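Long-range contacts in uncharacterized protein (Pseudomonas protegens, PDB 4KT3), which acts as a type VI secretion effector, a peptidoglycan glycoside hydrolase of lysozyme-like fold, here held in complex with its immunity protein: residues M87-L93 with Q119-F125; A67-Y72 with I167-V171. All coordinates share one frame; numbering follows the deposited sequence.

Contact 1 of 2, residues M87-L93 with Q119-F125; sequences MHAPAPL and QSFASSF
S120 on helix 114-129 gives its hydroxyl to the carbonyl oxygen of P92, and this single hydrogen bond fastens a loop of the lysozyme-like domain to the helix. S120 OG lies 2.7 Å from P92 O, in the carbonyl plane on a lone pair, with a C=O...O angle of 143°. The serine hydroxyl stands anti to its own backbone N (chi1 -175°), which swings it out from the helix toward the loop. A91 CB packs 3.4 Å from S120 OG.

The pyrrolidine ring of P92 sits over one turn of helix: its CG is 3.5 Å from S123 OG, while CD lies 3.2 Å from S124 OG. Beyond it, the L93 and Q119 side chains cross obliquely, with L93 CD1 3.5 Å from Q119 CB.

At the other end of the loop, M87 is a selenomethionine whose chain folds back at chi2 and chi3, and its terminal methyl reaches in among S120, S124 and F125. M87 CE lies 4.0 Å from F125 CE2. The selenium stands 5.4 Å from the F125 ring centroid and 78° off the normal, a Met-aromatic contact made at the ring edge; it is also near the plane of the F121 ring, again at an edge.

Further out, Y147 meets F125 edge-to-face and also borders F121, on which F85 packs. H88 NE2 is hydrogen-bonded to N70 OD1 of the immunity protein, a putative lipoprotein, and H88 ND1 weakly to A74 O of that chain. Next to it, the backbone N of M87 is hydrogen-bonded to N83 OD1.

Contact 2 of 2, residues A67-Y72 with I167-V171; sequences AQESQY and IIIAV
The Y72 ring has A67 CB on one face, 3.6 Å above the plane and over its centre, so the tyrosine folds back against helix 59-70. V171 CG2 comes to the ring obliquely, 4.1 Å from Y72 CE1, and it also reaches the phenol oxygen, lying 3.6 Å from Y72 OH. The tyrosine and valine side chains run past each other in opposite directions. With CG beside its backbone N (chi1 -77°), Y72 carries its hydroxyl toward helix 160-174, where R174 NH1 on that same helix is hydrogen-bonded to it.

A67 CB also faces the other helix, 4.1 Å from V171 CG2 and 4.2 Å from I167 CG2. I167 divides its two branches between partners: CG2 lies by the alanine and the tyrosine hydroxyl, while on the other branch the I167 side chain crosses that of Q68 at about a right angle, its CD1 3.4 Å from Q68 OE1. The Q68 chain bends at chi2 (72°), and its NE2 is hydrogen-bonded to the carbonyl of Y79 in the immunity protein, a putative lipoprotein.

F40 and V41 of helix 35-54 pack on A67 and Y72 respectively, and L63 meets V171. The methyls of A67, I167 and V171 and the ends of Q68 and Y72 thus join helix 59-70 to helix 160-174, a buried helix-helix seam within the mainly helical core of the lysozyme-like domain.

In the fold
Contact 2 lies within the buried core, its centre about 7 Å from that of the chain, whereas contact 1, at about 12 Å and on the opposite side of that centre, is partly buried and runs out to exposed residues. Their centres are about 19 Å apart and they do not touch. Different elements are joined: contact 2 packs two helices with aliphatic carbon and a tyrosine, while contact 1 sets a loop on helix 114-129 through a hydroxyl, a proline and a selenomethionine. Helix 59-70 ties them together, since L62 and L65 on it pack against F121. Both also border the immunity protein, a putative lipoprotein, through H88 and Q68.

Contact 1 of 2, residues M87-L93 with Q119-F125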
loop_
_atom_site.group_PDB
_atom_site.type_symbol
_atom_site.label_atom_id
_atom_site.label_comp_id
_atom_site.label_asym_id
_atom_site.label_seq_id
_atom_site.Cartn_x
_atom_site.Cartn_y
_atom_site.Cartn_z
HETATM N N MSE A 87 -7.926 6.118 -9.411
HETATM C CA MSE A 87 -8.872 6.052 -10.512
HETATM C C MSE A 87 -8.170 6.269 -11.830
HETATM O O MSE A 87 -7.444 7.243 -11.996
HETATM C CB MSE A 87 -9.915 7.163 -10.374
HETATM C CG MSE A 87 -10.666 7.153 -9.066
HETATM SE SE MSE A 87 -12.074 5.822 -9.019
HETATM C CE MSE A 87 -13.322 6.649 -10.253
ATOM N N HIS A 88 -8.433 5.365 -12.767
ATOM C CA HIS A 88 -8.038 5.551 -14.144
ATOM C C HIS A 88 -8.793 6.738 -14.742
ATOM O O HIS A 88 -9.968 6.981 -14.428
ATOM C CB HIS A 88 -8.341 4.286 -14.961
ATOM C CG HIS A 88 -7.473 3.114 -14.620
ATOM N ND1 HIS A 88 -7.667 1.861 -15.161
ATOM C CD2 HIS A 88 -6.409 3.005 -13.791
ATOM C CE1 HIS A 88 -6.752 1.032 -14.688
ATOM N NE2 HIS A 88 -5.983 1.700 -13.845
ATOM N N ALA A 89 -8.107 7.482 -15.599
ATOM C CA ALA A 89 -8.740 8.548 -16.359
ATOM C C ALA A 89 -9.379 7.966 -17.620
ATOM O O ALA A 89 -8.837 7.026 -18.224
ATOM C CB ALA A 89 -7.722 9.596 -16.731
ATOM N N PRO A 90 -10.517 8.529 -18.049
ATOM C CA PRO A 90 -11.203 9.662 -17.424
ATOM C C PRO A 90 -12.110 9.237 -16.282
ATOM O O PRO A 90 -12.704 8.159 -16.339
ATOM C CB PRO A 90 -12.029 10.250 -18.570
ATOM C CG PRO A 90 -12.336 9.060 -19.462
ATOM C CD PRO A 90 -11.139 8.134 -19.331
ATOM N N ALA A 91 -12.208 10.089 -15.261
ATOM C CA ALA A 91 -13.070 9.833 -14.118
ATOM C C ALA A 91 -13.904 11.082 -13.868
ATOM O O ALA A 91 -13.451 12.191 -14.147
ATOM C CB ALA A 91 -12.241 9.505 -12.900
ATOM N N PRO A 92 -15.137 10.910 -13.365
ATOM C CA PRO A 92 -15.936 12.091 -13.029
ATOM C C PRO A 92 -15.191 12.985 -12.049
ATOM O O PRO A 92 -14.484 12.493 -11.154
ATOM C CB PRO A 92 -17.189 11.504 -12.374
ATOM C CG PRO A 92 -17.250 10.087 -12.831
ATOM C CD PRO A 92 -15.830 9.653 -13.035
ATOM N N LEU A 93 -15.364 14.292 -12.232
ATOM C CA LEU A 93 -14.786 15.324 -11.362
ATOM C C LEU A 93 -13.286 15.528 -11.543
ATOM O O LEU A 93 -12.693 16.361 -10.858
ATOM C CB LEU A 93 -15.119 15.087 -9.875
ATOM C CG LEU A 93 -16.595 15.004 -9.483
ATOM C CD1 LEU A 93 -16.758 14.357 -8.109
ATOM C CD2 LEU A 93 -17.232 16.401 -9.517
ATOM N N GLN A 119 -15.611 11.284 -4.089
ATOM C CA GLN A 119 -16.858 11.543 -4.808
ATOM C C GLN A 119 -16.820 10.947 -6.227
ATOM O O GLN A 119 -17.845 10.509 -6.764
ATOM C CB GLN A 119 -17.129 13.058 -4.839
ATOM C CG GLN A 119 -17.430 13.634 -3.454
ATOM C CD GLN A 119 -17.547 15.138 -3.429
ATOM O OE1 GLN A 119 -16.965 15.848 -4.236
ATOM N NE2 GLN A 119 -18.321 15.631 -2.477
ATOM N N SER A 120 -15.633 10.934 -6.822
ATOM C CA SER A 120 -15.447 10.351 -8.140
ATOM C C SER A 120 -15.680 8.847 -8.074
ATOM O O SER A 120 -16.421 8.274 -8.904
ATOM C CB SER A 120 -14.041 10.649 -8.636
ATOM O OG SER A 120 -13.872 10.187 -9.963
ATOM N N PHE A 121 -15.045 8.204 -7.101
ATOM C CA PHE A 121 -15.277 6.786 -6.839
ATOM C C PHE A 121 -16.773 6.507 -6.660
ATOM O O PHE A 121 -17.322 5.585 -7.271
ATOM C CB PHE A 121 -14.512 6.315 -5.593
ATOM C CG PHE A 121 -14.916 4.949 -5.149
ATOM C CD1 PHE A 121 -14.427 3.825 -5.793
ATOM C CD2 PHE A 121 -15.845 4.784 -4.151
ATOM C CE1 PHE A 121 -14.842 2.564 -5.428
ATOM C CE2 PHE A 121 -16.262 3.527 -3.782
ATOM C CZ PHE A 121 -15.757 2.415 -4.417
ATOM N N ALA A 122 -17.441 7.331 -5.858
ATOM C CA ALA A 122 -18.863 7.162 -5.609
ATOM C C ALA A 122 -19.684 7.299 -6.891
ATOM O O ALA A 122 -20.634 6.541 -7.109
ATOM C CB ALA A 122 -19.327 8.176 -4.574
ATOM N N SER A 123 -19.326 8.273 -7.724
ATOM C CA SER A 123 -20.016 8.512 -8.992
ATOM C C SER A 123 -19.926 7.287 -9.915
ATOM O O SER A 123 -20.937 6.834 -10.487
ATOM C CB SER A 123 -19.419 9.760 -9.665
ATOM O OG SER A 123 -20.128 10.121 -10.837
ATOM N N SER A 124 -18.727 6.725 -10.057
ATOM C CA SER A 124 -18.511 5.634 -10.994
ATOM C C SER A 124 -18.900 4.261 -10.448
ATOM O O SER A 124 -19.361 3.409 -11.213
ATOM C CB SER A 124 -17.030 5.583 -11.409
ATOM O OG SER A 124 -16.684 6.713 -12.183
ATOM N N PHE A 125 -18.678 4.027 -9.156
ATOM C CA PHE A 125 -18.772 2.668 -8.596
ATOM C C PHE A 125 -19.741 2.555 -7.416
ATOM O O PHE A 125 -19.946 1.474 -6.876
ATOM C CB PHE A 125 -17.367 2.188 -8.187
ATOM C CG PHE A 125 -16.438 2.072 -9.357
ATOM C CD1 PHE A 125 -16.568 1.021 -10.244
ATOM C CD2 PHE A 125 -15.480 3.038 -9.606
ATOM C CE1 PHE A 125 -15.750 0.920 -11.336
ATOM C CE2 PHE A 125 -14.652 2.935 -10.702
ATOM C CZ PHE A 125 -14.799 1.876 -11.572
#

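Contact 2 of 2, residues A67-Y72 with I167-V171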
loop_
_atom_site.group_PDB
_atom_site.type_symbol
_atom_site.label_atom_id
_atom_site.label_comp_id
_atom_site.label_asym_id
_atom_site.label_seq_id
_atom_site.Cartn_x
_atom_site.Cartn_y
_atom_site.Cartn_z
ATOM N N ALA A 67 -6.931 3.625 1.801
ATOM C CA ALA A 67 -5.650 3.210 2.392
ATOM C C ALA A 67 -4.918 2.208 1.491
ATOM O O ALA A 67 -3.696 2.254 1.362
ATOM C CB ALA A 67 -5.869 2.610 3.770
ATOM N N GLN A 68 -5.669 1.272 0.925
ATOM C CA GLN A 68 -5.151 0.296 -0.027
ATOM C C GLN A 68 -4.605 0.963 -1.296
ATOM O O GLN A 68 -3.520 0.640 -1.768
ATOM C CB GLN A 68 -6.292 -0.665 -0.389
ATOM C CG GLN A 68 -6.160 -1.432 -1.704
ATOM C CD GLN A 68 -5.099 -2.519 -1.677
ATOM O OE1 GLN A 68 -4.155 -2.480 -0.885
ATOM N NE2 GLN A 68 -5.242 -3.498 -2.573
ATOM N N GLU A 69 -5.368 1.885 -1.872
ATOM C CA GLU A 69 -4.981 2.464 -3.152
ATOM C C GLU A 69 -3.830 3.447 -3.023
ATOM O O GLU A 69 -3.012 3.576 -3.946
ATOM C CB GLU A 69 -6.166 3.178 -3.802
ATOM C CG GLU A 69 -7.367 2.278 -4.117
ATOM C CD GLU A 69 -7.018 1.195 -5.100
ATOM O OE1 GLU A 69 -6.649 1.531 -6.253
ATOM O OE2 GLU A 69 -7.120 0.019 -4.711
ATOM N N SER A 70 -3.786 4.154 -1.895
ATOM C CA SER A 70 -2.834 5.249 -1.689
ATOM C C SER A 70 -1.658 4.932 -0.776
ATOM O O SER A 70 -0.866 5.820 -0.488
ATOM C CB SER A 70 -3.576 6.475 -1.136
ATOM O OG SER A 70 -3.931 6.313 0.228
ATOM N N GLN A 71 -1.576 3.687 -0.312
ATOM C CA GLN A 71 -0.546 3.283 0.645
ATOM C C GLN A 71 -0.592 4.232 1.857
ATOM O O GLN A 71 0.406 4.833 2.279
ATOM C CB GLN A 71 0.843 3.264 -0.011
ATOM C CG GLN A 71 0.981 2.216 -1.137
ATOM C CD GLN A 71 0.196 2.580 -2.399
ATOM O OE1 GLN A 71 -0.644 1.796 -2.895
ATOM N NE2 GLN A 71 0.457 3.756 -2.918
ATOM N N TYR A 72 -1.781 4.330 2.419
ATOM C CA TYR A 72 -2.050 5.193 3.555
ATOM C C TYR A 72 -1.536 6.605 3.277
ATOM O O TYR A 72 -0.895 7.251 4.113
ATOM C CB TYR A 72 -1.461 4.606 4.840
ATOM C CG TYR A 72 -2.263 3.457 5.442
ATOM C CD1 TYR A 72 -3.247 3.704 6.380
ATOM C CD2 TYR A 72 -2.014 2.125 5.089
ATOM C CE1 TYR A 72 -3.975 2.671 6.955
ATOM C CE2 TYR A 72 -2.747 1.073 5.665
ATOM C CZ TYR A 72 -3.711 1.365 6.614
ATOM O OH TYR A 72 -4.449 0.378 7.235
ATOM N N ILE A 167 -7.500 -4.939 5.521
ATOM C CA ILE A 167 -7.165 -3.511 5.585
ATOM C C ILE A 167 -8.327 -2.717 6.176
ATOM O O ILE A 167 -8.121 -1.824 7.005
ATOM C CB ILE A 167 -6.797 -2.953 4.201
ATOM C CG1 ILE A 167 -5.442 -3.520 3.773
ATOM C CG2 ILE A 167 -6.736 -1.435 4.224
ATOM C CD1 ILE A 167 -5.056 -3.176 2.347
ATOM N N ILE A 168 -9.545 -3.062 5.776
ATOM C CA ILE A 168 -10.733 -2.374 6.278
ATOM C C ILE A 168 -10.840 -2.558 7.791
ATOM O O ILE A 168 -11.127 -1.613 8.535
ATOM C CB ILE A 168 -11.998 -2.903 5.558
ATOM C CG1 ILE A 168 -12.018 -2.360 4.122
ATOM C CG2 ILE A 168 -13.261 -2.507 6.298
ATOM C CD1 ILE A 168 -13.004 -3.070 3.193
ATOM N N ILE A 169 -10.581 -3.772 8.261
ATOM C CA ILE A 169 -10.649 -4.050 9.693
ATOM C C ILE A 169 -9.542 -3.296 10.440
ATOM O O ILE A 169 -9.764 -2.760 11.539
ATOM C CB ILE A 169 -10.583 -5.566 9.958
ATOM C CG1 ILE A 169 -11.849 -6.227 9.409
ATOM C CG2 ILE A 169 -10.450 -5.854 11.452
ATOM C CD1 ILE A 169 -11.755 -7.733 9.262
ATOM N N ALA A 170 -8.361 -3.228 9.834
ATOM C CA ALA A 170 -7.247 -2.492 10.431
ATOM C C ALA A 170 -7.562 -0.998 10.520
ATOM O O ALA A 170 -7.271 -0.352 11.528
ATOM C CB ALA A 170 -5.964 -2.723 9.636
ATOM N N VAL A 171 -8.141 -0.455 9.457
ATOM C CA VAL A 171 -8.575 0.939 9.454
ATOM C C VAL A 171 -9.605 1.195 10.554
ATOM O O VAL A 171 -9.507 2.188 11.269
ATOM C CB VAL A 171 -9.076 1.377 8.051
ATOM C CG1 VAL A 171 -9.906 2.665 8.105
ATOM C CG2 VAL A 171 -7.896 1.566 7.126
#